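Local coordinates for SGNH hydrolase-type esterase domain-containing protein (Slackia heliotrinireducens DSM 20476, PDB 4S1P) that probably hydrolyses ester bonds as an SGNH (GDSL-like) hydrolase, its substrate being unknown, at residues A63-G75 / G98-R110. Numbering follows the deposited sequence. Where two conformers were deposited one is given.
Sequences AWDFVVMQEMSHG and GAQPVIYGTWPYR
Parallel strands 66-69 and 100-105, joined through helix 80-96 in a beta-alpha-beta crossover, meet inside the five-stranded sheet. Their pairing rests on five backbone hydrogen bonds, from Q100 N to D65 O (3.0 Å) through to Y104 N to M69 O (3.0 Å). On the face packed against helix 170-184, F66 CD1 lies 3.7 Å from Q100 CB, the side chains crossing at a slant with ring and amide planes 47° apart, while Q100 O sits at the ring's edge. On the other face M69, present as selenomethionine and bent at chi3 (-64°), brings CE 3.8 Å from both P101 CB and I103 CG1. Q70 lies beside Y104, CB reaching CD2 of the ring at 3.6 Å, while its amide bonds to N11 and T14. Past the strand ends the loops splay, and one water joins S73 O, T106 OG1 and W107 O. Y109 reaches back to S73: its OH and S73 OG share a 2.6 Å hydrogen bond (either may donate), and OH lies in plane at the H74 ring edge, 3.2 Å from CD2. A phenylalanine in place of Y109 would probably leave S73 OG without this partner. S73 OG also hydrogen-bonds an unidentified bound molecule. The W107 side chain lies near a possible Ser-His-Asp triad, so these loops, leaving the C-terminal strand ends, probably border the active-site pocket, as is usual in the alpha/beta/alpha SGNH hydrolase fold.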
# COMPACT_ATOMS: atom_id res chain seq x y z
N ALA A 63 -17.82 0.90 10.20
CA ALA A 63 -16.92 0.28 11.15
C ALA A 63 -15.89 -0.54 10.43
O ALA A 63 -16.23 -1.34 9.57
CB ALA A 63 -17.71 -0.60 12.07
N TRP A 64 -14.63 -0.36 10.81
CA TRP A 64 -13.50 -1.05 10.16
C TRP A 64 -12.60 -1.73 11.16
O TRP A 64 -12.24 -1.13 12.20
CB TRP A 64 -12.68 -0.05 9.31
CG TRP A 64 -13.52 0.73 8.37
CD1 TRP A 64 -14.02 1.97 8.56
CD2 TRP A 64 -14.06 0.29 7.11
NE1 TRP A 64 -14.83 2.34 7.51
CE2 TRP A 64 -14.90 1.30 6.63
CE3 TRP A 64 -13.94 -0.90 6.36
CZ2 TRP A 64 -15.59 1.17 5.41
CZ3 TRP A 64 -14.62 -1.02 5.18
CH2 TRP A 64 -15.44 0.01 4.70
N ASP A 65 -12.11 -2.92 10.78
CA ASP A 65 -11.05 -3.58 11.55
C ASP A 65 -9.67 -3.09 11.20
O ASP A 65 -8.80 -2.97 12.06
CB ASP A 65 -11.14 -5.08 11.38
CG ASP A 65 -12.44 -5.63 11.94
OD1 ASP A 65 -12.52 -5.76 13.17
OD2 ASP A 65 -13.41 -5.83 11.21
N PHE A 66 -9.45 -2.84 9.92
CA PHE A 66 -8.17 -2.42 9.41
C PHE A 66 -8.34 -1.37 8.34
O PHE A 66 -9.31 -1.40 7.60
CB PHE A 66 -7.44 -3.62 8.77
CG PHE A 66 -7.10 -4.73 9.73
CD1 PHE A 66 -6.02 -4.62 10.58
CD2 PHE A 66 -7.88 -5.86 9.80
CE1 PHE A 66 -5.69 -5.62 11.48
CE2 PHE A 66 -7.55 -6.87 10.66
CZ PHE A 66 -6.47 -6.76 11.53
N VAL A 67 -7.36 -0.48 8.25
CA VAL A 67 -7.24 0.47 7.16
C VAL A 67 -5.87 0.26 6.53
O VAL A 67 -4.85 0.43 7.20
CB VAL A 67 -7.39 1.92 7.59
CG1 VAL A 67 -7.21 2.86 6.40
CG2 VAL A 67 -8.76 2.14 8.24
N VAL A 68 -5.86 -0.18 5.26
CA VAL A 68 -4.60 -0.49 4.56
C VAL A 68 -4.21 0.73 3.72
O VAL A 68 -5.05 1.26 2.99
CB VAL A 68 -4.75 -1.71 3.66
CG1 VAL A 68 -3.46 -2.02 2.92
CG2 VAL A 68 -5.19 -2.90 4.47
N MSE A 69 -2.94 1.14 3.81
CA MSE A 69 -2.49 2.34 3.17
C MSE A 69 -1.38 2.02 2.19
O MSE A 69 -0.33 1.49 2.60
CB MSE A 69 -1.95 3.34 4.19
CG MSE A 69 -2.99 3.69 5.25
SE MSE A 69 -2.24 4.57 6.83
CE MSE A 69 -1.14 3.03 7.40
N GLN A 70 -1.59 2.34 0.91
CA GLN A 70 -0.59 2.11 -0.14
C GLN A 70 -0.29 3.40 -0.88
O GLN A 70 -1.18 3.99 -1.47
CB GLN A 70 -1.10 1.04 -1.13
CG GLN A 70 -0.14 0.74 -2.28
CD GLN A 70 -0.67 1.19 -3.62
OE1 GLN A 70 -1.79 0.85 -4.00
NE2 GLN A 70 0.13 1.95 -4.34
N GLU A 71 0.99 3.81 -0.85
CA GLU A 71 1.43 5.01 -1.49
C GLU A 71 1.81 4.76 -2.95
O GLU A 71 2.18 3.66 -3.34
CB GLU A 71 2.66 5.56 -0.75
CG GLU A 71 3.27 6.87 -1.27
CD GLU A 71 2.30 8.04 -1.20
OE1 GLU A 71 1.30 8.06 -1.97
OE2 GLU A 71 2.53 8.96 -0.37
N MSE A 72 1.70 5.83 -3.74
CA MSE A 72 2.24 5.86 -5.10
C MSE A 72 3.61 5.21 -5.07
O MSE A 72 4.41 5.46 -4.18
CB MSE A 72 2.23 7.32 -5.57
CG MSE A 72 2.47 7.47 -7.08
SE MSE A 72 4.40 7.58 -7.42
CE MSE A 72 4.79 9.28 -6.50
N SER A 73 3.88 4.40 -6.09
CA SER A 73 4.91 3.37 -6.03
C SER A 73 6.34 3.83 -5.81
O SER A 73 7.14 3.05 -5.31
CB SER A 73 4.87 2.49 -7.29
OG SER A 73 5.10 3.25 -8.43
N HIS A 74 6.68 5.08 -6.15
CA HIS A 74 8.01 5.60 -5.80
C HIS A 74 7.98 6.67 -4.73
O HIS A 74 9.05 7.17 -4.30
CB HIS A 74 8.82 6.06 -7.02
CG HIS A 74 8.22 7.18 -7.80
ND1 HIS A 74 8.30 8.48 -7.37
CD2 HIS A 74 7.65 7.21 -9.03
CE1 HIS A 74 7.77 9.27 -8.29
NE2 HIS A 74 7.37 8.52 -9.31
N GLY A 75 6.77 7.04 -4.32
CA GLY A 75 6.63 8.13 -3.33
C GLY A 75 7.45 8.03 -2.08
O GLY A 75 8.06 9.01 -1.65
N GLY A 98 -11.09 3.43 15.72
CA GLY A 98 -11.05 2.08 16.25
C GLY A 98 -10.55 1.01 15.31
O GLY A 98 -10.66 -0.19 15.61
N ALA A 99 -9.87 1.42 14.24
CA ALA A 99 -9.32 0.51 13.26
C ALA A 99 -7.79 0.44 13.44
O ALA A 99 -7.15 1.41 13.84
CB ALA A 99 -9.65 0.96 11.84
N GLN A 100 -7.22 -0.68 13.05
CA GLN A 100 -5.78 -0.85 13.04
C GLN A 100 -5.19 -0.45 11.67
O GLN A 100 -5.56 -1.05 10.66
CB GLN A 100 -5.41 -2.30 13.34
CG GLN A 100 -3.93 -2.58 13.20
CD GLN A 100 -3.04 -1.86 14.19
OE1 GLN A 100 -3.21 -1.99 15.41
NE2 GLN A 100 -2.05 -1.12 13.68
N PRO A 101 -4.31 0.55 11.62
CA PRO A 101 -3.68 0.89 10.34
C PRO A 101 -2.65 -0.16 9.93
O PRO A 101 -1.97 -0.75 10.76
CB PRO A 101 -3.04 2.25 10.61
CG PRO A 101 -2.89 2.35 12.09
CD PRO A 101 -3.97 1.50 12.70
N VAL A 102 -2.57 -0.36 8.61
CA VAL A 102 -1.67 -1.34 8.00
C VAL A 102 -0.97 -0.67 6.83
O VAL A 102 -1.65 -0.10 5.98
CB VAL A 102 -2.45 -2.59 7.50
CG1 VAL A 102 -1.55 -3.57 6.78
CG2 VAL A 102 -3.15 -3.28 8.66
N ILE A 103 0.36 -0.74 6.78
CA ILE A 103 1.09 -0.25 5.65
C ILE A 103 1.23 -1.38 4.63
O ILE A 103 1.76 -2.45 4.96
CB ILE A 103 2.48 0.26 6.06
CG1 ILE A 103 2.35 1.53 6.91
CG2 ILE A 103 3.38 0.47 4.84
CD1 ILE A 103 3.59 1.81 7.71
N TYR A 104 0.78 -1.14 3.40
CA TYR A 104 1.03 -2.07 2.28
C TYR A 104 2.41 -1.64 1.77
O TYR A 104 2.54 -0.67 1.00
CB TYR A 104 -0.09 -1.94 1.27
CG TYR A 104 0.06 -2.70 -0.07
CD1 TYR A 104 1.14 -3.52 -0.38
CD2 TYR A 104 -0.93 -2.57 -1.00
CE1 TYR A 104 1.25 -4.13 -1.65
CE2 TYR A 104 -0.85 -3.15 -2.25
CZ TYR A 104 0.23 -3.94 -2.57
OH TYR A 104 0.34 -4.50 -3.82
N GLY A 105 3.45 -2.31 2.27
CA GLY A 105 4.82 -1.97 1.87
C GLY A 105 5.02 -2.55 0.47
O GLY A 105 4.84 -3.73 0.24
N THR A 106 5.38 -1.72 -0.47
CA THR A 106 5.63 -2.16 -1.82
C THR A 106 7.16 -2.25 -2.09
O THR A 106 8.00 -2.13 -1.20
CB THR A 106 4.92 -1.23 -2.83
OG1 THR A 106 5.51 0.09 -2.80
CG2 THR A 106 3.40 -1.13 -2.56
N TRP A 107 7.47 -2.51 -3.34
CA TRP A 107 8.77 -3.01 -3.76
C TRP A 107 9.52 -1.93 -4.55
O TRP A 107 8.91 -1.08 -5.20
CB TRP A 107 8.56 -4.27 -4.63
CG TRP A 107 7.49 -4.07 -5.62
CD1 TRP A 107 7.60 -3.49 -6.84
CD2 TRP A 107 6.11 -4.41 -5.46
NE1 TRP A 107 6.38 -3.41 -7.45
CE2 TRP A 107 5.44 -3.97 -6.61
CE3 TRP A 107 5.36 -4.99 -4.42
CZ2 TRP A 107 4.07 -4.11 -6.77
CZ3 TRP A 107 4.00 -5.12 -4.59
CH2 TRP A 107 3.37 -4.69 -5.74
N PRO A 108 10.86 -2.01 -4.55
CA PRO A 108 11.60 -1.20 -5.53
C PRO A 108 11.24 -1.69 -6.93
O PRO A 108 10.84 -2.80 -7.11
CB PRO A 108 13.08 -1.53 -5.22
CG PRO A 108 13.03 -2.89 -4.63
CD PRO A 108 11.75 -2.96 -3.85
N TYR A 109 11.39 -0.82 -7.90
CA TYR A 109 11.18 -1.20 -9.28
C TYR A 109 12.26 -2.20 -9.72
O TYR A 109 13.35 -2.27 -9.17
CB TYR A 109 11.27 0.03 -10.15
CG TYR A 109 10.25 1.08 -9.93
CD1 TYR A 109 9.12 0.85 -9.16
CD2 TYR A 109 10.39 2.33 -10.56
CE1 TYR A 109 8.17 1.86 -9.00
CE2 TYR A 109 9.43 3.31 -10.42
CZ TYR A 109 8.32 3.07 -9.64
OH TYR A 109 7.36 4.08 -9.53
N ARG A 110 11.94 -2.99 -10.73
CA ARG A 110 12.89 -3.97 -11.23
C ARG A 110 14.15 -3.31 -11.77
O ARG A 110 14.10 -2.32 -12.49
CB ARG A 110 12.23 -4.83 -12.29
CG ARG A 110 13.18 -5.88 -12.81
CD ARG A 110 12.49 -6.93 -13.63
NE ARG A 110 13.40 -8.02 -13.96
CZ ARG A 110 12.99 -9.15 -14.53
NH1 ARG A 110 11.73 -9.29 -14.87
NH2 ARG A 110 13.86 -10.12 -14.80
O HOH W 1 -13.30 -1.06 14.63
O HOH W 2 2.90 1.93 0.25
O HOH W 3 4.42 2.47 -1.96
O HOH W 4 6.62 0.33 -5.18